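Local coordinates for PAC2 family protein (Mycobacterium tuberculosis, PDB 2WAM), which is of unknown function but belongs to the PAC2 family and represents a gene family duplicated in Actinobacteria, at residues 47-56 against 96-106; 164-175 against 227-235. One frame throughout, in Å; residues are numbered along the deposited sequence.

Both contacts belong to one large mixed sheet, at different places across it. Contact 1 pairs strands 49-51 and 94-101 near one margin. Contact 2 pairs the starts of strands 174-183 and 234-242, further across. Their centres lie about 18 Å apart. Helix 156-169 and the turn after it join them. L166 CD1 packs on A99 CB at 4.0 Å and on F101 CZ at 4.1 Å, while L166 CD2 lies 3.9 Å from Y49 OH. L170 CD1 meets V98 CG1 at 4.1 Å. Both contacts also reach the second subunit; F53 of the second subunit packs on R169 and L170. The function is unknown, so neither contact is assigned to a site.

Contact 1 (47-56 against 96-106); sequences GMYELEFPAP and ELVASFAIDEL
Y49 lies beside F101 in a non-hydrogen-bonded antiparallel pair, and their side chains run the same way from the sheet. Y49 CB sits over one face of the F101 ring, 4.1 Å from its centroid, in a CH-pi contact. The two rings are oblique, with planes at 58°. L51 and A99 continue this apolar face, and L51 CD2 reaches A99 CB at 4.0 Å. M48 closes the far end. Its CG is trans to the backbone N (chi1 -165°), and bends further along bring CE back to the F101 ring. The same CE meets L106 CD1 at 3.8 Å, the two side chains crossing nearly at right angles. All six residues are buried and close-packed.

E50 and S100 form the hydrogen-bonded pair between. E50 N gives to S100 O at 2.9 Å, and S100 N returns a bond to E50 O. The ladder is extended by A102 N to M48 O and by E52 N to V98 O, both 2.9 Å. In these outer two the donor stands well above the carbonyl plane.

The other face, by contrast, is loose. The E50 and S100 side chains are directed there, and the exposed E50 carboxylate turns out from the strand pair. Exposed E52 lays CB and CG against L97 O, but is poorly ordered. Further out, the P56 ring and the E96 side chain pass antiparallel, with P56 CG 3.5 Å from E96 CD.

A classic beta bulge at M48 and Y49 faces strand 44-45, and another at V98 and A99 faces strand 131-137. The apolar face is covered by helix 156-169: F159 meets F101 edge-to-face and touches M48, and A162 packs on M48 and Y49. P43 of the second subunit also touches Y49.

Contact 2 (164-175 against 227-235); sequences RLLAERLGVRQT and MAQHGHEVV
T175 and V234 pair as parallel neighbours where strands 174-183 and 234-242 begin, each strand following a helix that ends in a Schellman motif. T175 N gives to E233 O at 3.0 Å, in the carbonyl plane. V235 N gives to T175 O at 2.8 Å. Q174 NE2 bonds E233 OE2 at 3.1 Å from above the carboxylate plane.

Before the strands begin, the last turns of helix 156-169 meet the end of helix 219-229 and the turn after it through mixed polar and apolar side chains. The R164 guanidinium lies flat on the H230 ring, centres 3.4 Å apart and planes at 4°. R164 reaches it with an extended start (chi1 172°) and a bend at chi3. H232 NE2 gives to E168 OE2 at 2.8 Å. The carboxylate lies almost in the ring plane and uses its anti lone pair. M227 runs past R164 in the opposite sense, and its CE touches A167 CB at 4.1 Å.

Around these groups lies a second shell of bonds. H230 ND1 is hydrogen-bonded to R226 O, consistent with a fixed ring orientation against the guanidinium. R164 NH1 also forms a salt bridge to E168 OE2, its hydrogen bond weak, so that oxygen is shared by an arginine and a histidine. The glycines G171 and G231 end the two helices with positive phi. N198 ties the second segment down, its ND2 to H232 O and its OD1 to V234 N. A water bound to H232 ND1 at 2.8 Å donates to V172 O.

Contact 1 (47-56 against 96-106)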
loop_
_atom_site.group_PDB
_atom_site.type_symbol
_atom_site.label_atom_id
_atom_site.label_comp_id
_atom_site.label_asym_id
_atom_site.label_seq_id
_atom_site.Cartn_x
_atom_site.Cartn_y
_atom_site.Cartn_z
ATOM N N GLY A 47 -5.515 7.506 -0.418
ATOM C CA GLY A 47 -6.366 7.342 -1.571
ATOM C C GLY A 47 -7.803 7.782 -1.349
ATOM O O GLY A 47 -8.662 7.511 -2.194
ATOM N N MET A 48 -8.081 8.444 -0.222
ATOM C CA MET A 48 -9.440 8.896 0.033
ATOM C C MET A 48 -9.569 10.340 0.527
ATOM O O MET A 48 -10.382 11.097 0.005
ATOM C CB MET A 48 -10.174 7.943 0.974
ATOM C CG MET A 48 -11.677 8.175 0.960
ATOM S SD MET A 48 -12.418 7.899 -0.674
ATOM C CE MET A 48 -13.586 9.209 -0.595
ATOM N N TYR A 49 -8.791 10.711 1.545
ATOM C CA TYR A 49 -8.811 12.080 2.044
ATOM C C TYR A 49 -7.614 12.411 2.910
ATOM O O TYR A 49 -7.085 11.548 3.607
ATOM C CB TYR A 49 -10.100 12.372 2.825
ATOM C CG TYR A 49 -10.239 11.613 4.136
ATOM C CD1 TYR A 49 -9.642 12.078 5.311
ATOM C CD2 TYR A 49 -10.988 10.451 4.210
ATOM C CE1 TYR A 49 -9.783 11.401 6.515
ATOM C CE2 TYR A 49 -11.127 9.763 5.407
ATOM C CZ TYR A 49 -10.527 10.237 6.556
ATOM O OH TYR A 49 -10.676 9.540 7.735
ATOM N N GLU A 50 -7.196 13.673 2.841
ATOM C CA GLU A 50 -6.263 14.257 3.788
ATOM C C GLU A 50 -7.020 15.098 4.815
ATOM O O GLU A 50 -7.904 15.891 4.466
ATOM C CB GLU A 50 -5.287 15.173 3.073
ATOM C CG GLU A 50 -4.258 14.482 2.219
ATOM C CD GLU A 50 -3.009 15.338 2.035
ATOM O OE1 GLU A 50 -2.961 16.473 2.583
ATOM O OE2 GLU A 50 -2.073 14.865 1.350
ATOM N N LEU A 51 -6.670 14.928 6.081
ATOM C CA LEU A 51 -7.153 15.820 7.127
ATOM C C LEU A 51 -6.366 17.117 7.172
ATOM O O LEU A 51 -5.152 17.124 7.000
ATOM C CB LEU A 51 -7.038 15.140 8.483
ATOM C CG LEU A 51 -8.129 14.111 8.710
ATOM C CD1 LEU A 51 -7.923 13.426 10.036
ATOM C CD2 LEU A 51 -9.498 14.800 8.627
ATOM N N GLU A 52 -7.063 18.217 7.402
ATOM C CA GLU A 52 -6.421 19.463 7.803
ATOM C C GLU A 52 -6.383 19.487 9.337
ATOM O O GLU A 52 -7.242 20.088 9.972
ATOM C CB GLU A 52 -7.226 20.643 7.284
ATOM C CG GLU A 52 -6.569 21.986 7.495
ATOM C CD GLU A 52 -5.552 22.293 6.424
ATOM O OE1 GLU A 52 -5.065 21.335 5.775
ATOM O OE2 GLU A 52 -5.252 23.493 6.229
ATOM N N PHE A 53 -5.392 18.814 9.920
ATOM C CA PHE A 53 -5.356 18.558 11.361
ATOM C C PHE A 53 -4.634 19.668 12.147
ATOM O O PHE A 53 -3.557 20.121 11.748
ATOM C CB PHE A 53 -4.713 17.188 11.617
ATOM C CG PHE A 53 -4.388 16.917 13.057
ATOM C CD1 PHE A 53 -3.142 17.242 13.577
ATOM C CD2 PHE A 53 -5.325 16.326 13.897
ATOM C CE1 PHE A 53 -2.835 16.988 14.920
ATOM C CE2 PHE A 53 -5.031 16.074 15.232
ATOM C CZ PHE A 53 -3.780 16.402 15.744
ATOM N N PRO A 54 -5.226 20.102 13.276
ATOM C CA PRO A 54 -6.478 19.598 13.856
ATOM C C PRO A 54 -7.735 20.310 13.362
ATOM O O PRO A 54 -7.700 21.450 12.908
ATOM C CB PRO A 54 -6.313 19.919 15.340
ATOM C CG PRO A 54 -5.480 21.170 15.356
ATOM C CD PRO A 54 -4.591 21.122 14.136
ATOM N N ALA A 55 -8.858 19.618 13.478
ATOM C CA ALA A 55 -10.150 20.204 13.177
ATOM C C ALA A 55 -10.511 21.205 14.268
ATOM O O ALA A 55 -10.074 21.066 15.414
ATOM C CB ALA A 55 -11.211 19.112 13.080
ATOM N N PRO A 56 -11.319 22.211 13.914
ATOM C CA PRO A 56 -11.815 23.208 14.865
ATOM C C PRO A 56 -12.714 22.544 15.903
ATOM O O PRO A 56 -13.034 21.360 15.773
ATOM C CB PRO A 56 -12.672 24.138 13.987
ATOM C CG PRO A 56 -12.326 23.805 12.564
ATOM C CD PRO A 56 -11.931 22.365 12.583
ATOM N N GLU A 96 -13.527 26.696 7.294
ATOM C CA GLU A 96 -12.255 25.993 7.461
ATOM C C GLU A 96 -12.304 24.630 6.788
ATOM O O GLU A 96 -13.293 23.908 6.895
ATOM C CB GLU A 96 -11.936 25.789 8.938
ATOM C CG GLU A 96 -11.076 26.861 9.568
ATOM C CD GLU A 96 -10.698 26.500 11.001
ATOM O OE1 GLU A 96 -11.199 27.168 11.933
ATOM O OE2 GLU A 96 -9.921 25.533 11.196
ATOM N N LEU A 97 -11.227 24.263 6.108
ATOM C CA LEU A 97 -11.127 22.923 5.537
ATOM C C LEU A 97 -10.896 21.874 6.633
ATOM O O LEU A 97 -10.059 22.046 7.528
ATOM C CB LEU A 97 -10.006 22.868 4.512
ATOM C CG LEU A 97 -9.860 21.569 3.731
ATOM C CD1 LEU A 97 -11.019 21.404 2.761
ATOM C CD2 LEU A 97 -8.551 21.606 2.995
ATOM N N VAL A 98 -11.660 20.793 6.574
ATOM C CA VAL A 98 -11.474 19.707 7.515
ATOM C C VAL A 98 -10.830 18.525 6.808
ATOM O O VAL A 98 -9.907 17.923 7.336
ATOM C CB VAL A 98 -12.801 19.288 8.183
ATOM C CG1 VAL A 98 -12.624 17.971 8.988
ATOM C CG2 VAL A 98 -13.324 20.426 9.052
ATOM N N ALA A 99 -11.312 18.209 5.607
ATOM C CA ALA A 99 -10.749 17.112 4.818
ATOM C C ALA A 99 -10.873 17.343 3.304
ATOM O O ALA A 99 -11.944 17.708 2.805
ATOM C CB ALA A 99 -11.400 15.786 5.214
ATOM N N SER A 100 -9.773 17.147 2.581
ATOM C CA SER A 100 -9.809 17.161 1.118
ATOM C C SER A 100 -9.921 15.734 0.651
ATOM O O SER A 100 -9.051 14.915 0.949
ATOM C CB SER A 100 -8.523 17.734 0.509
ATOM O OG SER A 100 -8.084 18.870 1.213
ATOM N N PHE A 101 -10.970 15.431 -0.101
ATOM C CA PHE A 101 -11.067 14.103 -0.682
ATOM C C PHE A 101 -10.224 14.001 -1.952
ATOM O O PHE A 101 -9.920 15.004 -2.604
ATOM C CB PHE A 101 -12.518 13.702 -0.887
ATOM C CG PHE A 101 -13.247 13.452 0.404
ATOM C CD1 PHE A 101 -13.807 14.503 1.116
ATOM C CD2 PHE A 101 -13.353 12.174 0.917
ATOM C CE1 PHE A 101 -14.466 14.275 2.313
ATOM C CE2 PHE A 101 -14.014 11.936 2.112
ATOM C CZ PHE A 101 -14.567 12.985 2.811
ATOM N N ALA A 102 -9.809 12.782 -2.258
ATOM C CA ALA A 102 -8.973 12.507 -3.409
ATOM C C ALA A 102 -9.820 12.503 -4.685
ATOM O O ALA A 102 -10.059 11.454 -5.297
ATOM C CB ALA A 102 -8.259 11.160 -3.215
ATOM N N ILE A 103 -10.289 13.680 -5.077
ATOM C CA ILE A 103 -11.132 13.793 -6.259
ATOM C C ILE A 103 -10.391 13.230 -7.483
ATOM O O ILE A 103 -11.000 12.569 -8.325
ATOM C CB ILE A 103 -11.631 15.255 -6.459
ATOM C CG1 ILE A 103 -12.656 15.362 -7.596
ATOM C CG2 ILE A 103 -10.465 16.184 -6.708
ATOM C CD1 ILE A 103 -13.775 14.326 -7.543
ATOM N N ASP A 104 -9.076 13.448 -7.562
ATOM C CA ASP A 104 -8.283 12.878 -8.648
ATOM C C ASP A 104 -8.371 11.345 -8.758
ATOM O O ASP A 104 -8.206 10.782 -9.847
ATOM C CB ASP A 104 -6.826 13.316 -8.564
ATOM C CG ASP A 104 -6.038 13.004 -9.846
ATOM O OD1 ASP A 104 -6.450 13.464 -10.936
ATOM O OD2 ASP A 104 -4.996 12.307 -9.765
ATOM N N GLU A 105 -8.624 10.681 -7.631
ATOM C CA GLU A 105 -8.800 9.230 -7.604
ATOM C C GLU A 105 -10.244 8.788 -7.876
ATOM O O GLU A 105 -10.498 7.598 -8.075
ATOM C CB GLU A 105 -8.342 8.642 -6.253
ATOM C CG GLU A 105 -6.852 8.771 -5.946
ATOM C CD GLU A 105 -5.987 7.863 -6.810
ATOM O OE1 GLU A 105 -4.881 8.297 -7.200
ATOM O OE2 GLU A 105 -6.409 6.718 -7.101
ATOM N N LEU A 106 -11.181 9.734 -7.894
ATOM C CA LEU A 106 -12.602 9.392 -7.893
ATOM C C LEU A 106 -13.343 9.903 -9.124
ATOM O O LEU A 106 -14.540 9.679 -9.278
ATOM C CB LEU A 106 -13.280 9.946 -6.631
ATOM C CG LEU A 106 -12.732 9.504 -5.275
ATOM C CD1 LEU A 106 -13.328 10.354 -4.180
ATOM C CD2 LEU A 106 -13.014 8.034 -5.023
#

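Contact 2 (164-175 against 227-235)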
loop_
_atom_site.group_PDB
_atom_site.type_symbol
_atom_site.label_atom_id
_atom_site.label_comp_id
_atom_site.label_asym_id
_atom_site.label_seq_id
_atom_site.Cartn_x
_atom_site.Cartn_y
_atom_site.Cartn_z
ATOM N N ARG A 164 -19.069 8.710 6.612
ATOM C CA ARG A 164 -19.744 8.224 7.804
ATOM C C ARG A 164 -18.783 8.118 9.005
ATOM O O ARG A 164 -19.160 8.426 10.146
ATOM C CB ARG A 164 -20.420 6.878 7.525
ATOM C CG ARG A 164 -20.983 6.217 8.772
ATOM C CD ARG A 164 -21.845 5.037 8.439
ATOM N NE ARG A 164 -21.057 3.925 7.949
ATOM C CZ ARG A 164 -20.453 3.054 8.743
ATOM N NH1 ARG A 164 -20.557 3.188 10.054
ATOM N NH2 ARG A 164 -19.744 2.062 8.227
ATOM N N LEU A 165 -17.547 7.687 8.750
ATOM C CA LEU A 165 -16.558 7.567 9.814
ATOM C C LEU A 165 -16.059 8.932 10.307
ATOM O O LEU A 165 -15.761 9.098 11.489
ATOM C CB LEU A 165 -15.398 6.667 9.391
ATOM C CG LEU A 165 -14.269 6.470 10.409
ATOM C CD1 LEU A 165 -13.559 5.152 10.149
ATOM C CD2 LEU A 165 -13.259 7.636 10.431
ATOM N N LEU A 166 -15.973 9.909 9.410
ATOM C CA LEU A 166 -15.619 11.268 9.804
ATOM C C LEU A 166 -16.742 11.896 10.631
ATOM O O LEU A 166 -16.494 12.488 11.683
ATOM C CB LEU A 166 -15.306 12.119 8.573
ATOM C CG LEU A 166 -13.869 11.977 8.064
ATOM C CD1 LEU A 166 -13.632 12.825 6.833
ATOM C CD2 LEU A 166 -12.910 12.379 9.155
ATOM N N ALA A 167 -17.976 11.745 10.152
ATOM C CA ALA A 167 -19.153 12.260 10.845
ATOM C C ALA A 167 -19.269 11.699 12.267
ATOM O O ALA A 167 -19.606 12.420 13.201
ATOM C CB ALA A 167 -20.424 11.974 10.035
ATOM N N GLU A 168 -18.971 10.415 12.441
ATOM C CA GLU A 168 -18.989 9.844 13.784
ATOM C C GLU A 168 -17.867 10.413 14.664
ATOM O O GLU A 168 -18.133 10.923 15.753
ATOM C CB GLU A 168 -18.961 8.324 13.738
ATOM C CG GLU A 168 -20.259 7.717 13.228
ATOM C CD GLU A 168 -20.108 6.267 12.768
ATOM O OE1 GLU A 168 -19.037 5.668 13.013
ATOM O OE2 GLU A 168 -21.063 5.734 12.159
ATOM N N ARG A 169 -16.625 10.334 14.193
ATOM C CA ARG A 169 -15.505 10.927 14.918
ATOM C C ARG A 169 -15.784 12.373 15.325
ATOM O O ARG A 169 -15.355 12.816 16.393
ATOM C CB ARG A 169 -14.221 10.888 14.090
ATOM C CG ARG A 169 -13.636 9.504 13.910
ATOM C CD ARG A 169 -13.461 8.810 15.242
ATOM N NE ARG A 169 -13.217 7.387 15.058
ATOM C CZ ARG A 169 -14.176 6.471 14.986
ATOM N NH1 ARG A 169 -15.447 6.836 15.091
ATOM N NH2 ARG A 169 -13.868 5.190 14.812
ATOM N N LEU A 170 -16.497 13.106 14.472
ATOM C CA LEU A 170 -16.689 14.530 14.686
ATOM C C LEU A 170 -17.967 14.883 15.431
ATOM O O LEU A 170 -18.225 16.051 15.673
ATOM C CB LEU A 170 -16.608 15.302 13.365
ATOM C CG LEU A 170 -15.260 15.318 12.636
ATOM C CD1 LEU A 170 -15.393 16.044 11.321
ATOM C CD2 LEU A 170 -14.181 15.963 13.469
ATOM N N GLY A 171 -18.765 13.884 15.791
ATOM C CA GLY A 171 -19.914 14.113 16.652
ATOM C C GLY A 171 -21.224 14.484 15.984
ATOM O O GLY A 171 -22.167 14.912 16.648
ATOM N N VAL A 172 -21.297 14.302 14.674
ATOM C CA VAL A 172 -22.478 14.674 13.904
ATOM C C VAL A 172 -23.779 14.124 14.480
ATOM O O VAL A 172 -23.874 12.944 14.814
ATOM C CB VAL A 172 -22.330 14.246 12.435
ATOM C CG1 VAL A 172 -23.678 14.280 11.718
ATOM C CG2 VAL A 172 -21.314 15.139 11.752
ATOM N N ARG A 173 -24.787 14.984 14.580
ATOM C CA ARG A 173 -26.053 14.611 15.202
ATOM C C ARG A 173 -27.208 14.529 14.197
ATOM O O ARG A 173 -28.300 14.058 14.519
ATOM C CB ARG A 173 -26.404 15.603 16.311
ATOM C CG ARG A 173 -26.857 16.953 15.786
ATOM C CD ARG A 173 -27.183 17.930 16.900
ATOM N NE ARG A 173 -27.423 19.281 16.385
ATOM C CZ ARG A 173 -28.563 19.654 15.814
ATOM N NH1 ARG A 173 -29.563 18.782 15.677
ATOM N NH2 ARG A 173 -28.706 20.891 15.375
ATOM N N GLN A 174 -26.949 14.980 12.979
ATOM C CA GLN A 174 -27.974 15.072 11.946
ATOM C C GLN A 174 -27.308 15.336 10.599
ATOM O O GLN A 174 -26.419 16.177 10.496
ATOM C CB GLN A 174 -28.942 16.203 12.271
ATOM C CG GLN A 174 -30.066 16.377 11.278
ATOM C CD GLN A 174 -31.017 17.498 11.682
ATOM O OE1 GLN A 174 -30.741 18.673 11.445
ATOM N NE2 GLN A 174 -32.147 17.134 12.283
ATOM N N THR A 175 -27.738 14.612 9.574
ATOM C CA THR A 175 -27.172 14.743 8.243
ATOM C C THR A 175 -28.244 15.181 7.258
ATOM O O THR A 175 -29.221 14.473 7.045
ATOM C CB THR A 175 -26.539 13.420 7.771
ATOM O OG1 THR A 175 -25.507 13.041 8.684
ATOM C CG2 THR A 175 -25.932 13.584 6.386
ATOM N N MET A 227 -26.039 5.978 6.022
ATOM C CA MET A 227 -26.094 6.665 7.310
ATOM C C MET A 227 -27.249 6.170 8.184
ATOM O O MET A 227 -27.047 5.850 9.358
ATOM C CB MET A 227 -26.231 8.182 7.102
ATOM C CG MET A 227 -24.959 8.895 6.640
ATOM S SD MET A 227 -23.626 8.681 7.812
ATOM C CE MET A 227 -23.928 10.063 8.912
ATOM N N ALA A 228 -28.455 6.121 7.616
ATOM C CA ALA A 228 -29.626 5.616 8.338
ATOM C C ALA A 228 -29.466 4.160 8.765
ATOM O O ALA A 228 -29.840 3.798 9.880
ATOM C CB ALA A 228 -30.877 5.770 7.515
ATOM N N GLN A 229 -28.924 3.330 7.876
ATOM C CA GLN A 229 -28.690 1.935 8.197
ATOM C C GLN A 229 -27.853 1.808 9.470
ATOM O O GLN A 229 -27.891 0.786 10.152
ATOM C CB GLN A 229 -28.010 1.206 7.034
ATOM C CG GLN A 229 -28.942 0.758 5.915
ATOM C CD GLN A 229 -28.172 0.153 4.744
ATOM O OE1 GLN A 229 -27.174 0.720 4.290
ATOM N NE2 GLN A 229 -28.622 -1.006 4.259
ATOM N N HIS A 230 -27.103 2.851 9.797
ATOM C CA HIS A 230 -26.260 2.810 10.979
ATOM C C HIS A 230 -26.817 3.690 12.085
ATOM O O HIS A 230 -26.066 4.213 12.912
ATOM C CB HIS A 230 -24.829 3.241 10.646
ATOM C CG HIS A 230 -24.041 2.224 9.874
ATOM N ND1 HIS A 230 -24.007 2.198 8.497
ATOM C CD2 HIS A 230 -23.230 1.222 10.290
ATOM C CE1 HIS A 230 -23.219 1.215 8.092
ATOM N NE2 HIS A 230 -22.733 0.610 9.161
ATOM N N GLY A 231 -28.134 3.866 12.095
ATOM C CA GLY A 231 -28.805 4.549 13.190
ATOM C C GLY A 231 -28.579 6.049 13.286
ATOM O O GLY A 231 -28.886 6.660 14.308
ATOM N N HIS A 232 -28.050 6.654 12.227
ATOM C CA HIS A 232 -27.868 8.097 12.210
ATOM C C HIS A 232 -29.153 8.791 11.784
ATOM O O HIS A 232 -29.941 8.236 11.004
ATOM C CB HIS A 232 -26.734 8.480 11.269
ATOM C CG HIS A 232 -25.390 8.066 11.758
ATOM N ND1 HIS A 232 -24.640 8.843 12.617
ATOM C CD2 HIS A 232 -24.654 6.957 11.516
ATOM C CE1 HIS A 232 -23.501 8.231 12.879
ATOM N NE2 HIS A 232 -23.485 7.084 12.225
ATOM N N GLU A 233 -29.365 10.001 12.294
ATOM C CA GLU A 233 -30.526 10.790 11.891
ATOM C C GLU A 233 -30.253 11.516 10.584
ATOM O O GLU A 233 -29.297 12.275 10.482
ATOM C CB GLU A 233 -30.903 11.808 12.963
ATOM C CG GLU A 233 -32.255 12.465 12.714
ATOM C CD GLU A 233 -32.683 13.369 13.859
ATOM O OE1 GLU A 233 -33.531 12.925 14.667
ATOM O OE2 GLU A 233 -32.167 14.510 13.964
ATOM N N VAL A 234 -31.091 11.288 9.584
ATOM C CA VAL A 234 -30.868 11.882 8.281
ATOM C C VAL A 234 -32.113 12.596 7.776
ATOM O O VAL A 234 -33.236 12.233 8.117
ATOM C CB VAL A 234 -30.457 10.815 7.238
ATOM C CG1 VAL A 234 -29.241 10.016 7.720
ATOM C CG2 VAL A 234 -31.652 9.894 6.901
ATOM N N VAL A 235 -31.900 13.605 6.946
ATOM C CA VAL A 235 -32.987 14.300 6.286
ATOM C C VAL A 235 -32.470 14.875 4.968
ATOM O O VAL A 235 -31.274 15.111 4.802
ATOM C CB VAL A 235 -33.663 15.361 7.212
ATOM C CG1 VAL A 235 -32.645 16.164 7.963
ATOM C CG2 VAL A 235 -34.580 16.262 6.430
HETATM O O HOH W 1 -25.704 11.213 13.710
HETATM O O HOH W 2 -26.617 12.230 11.169
#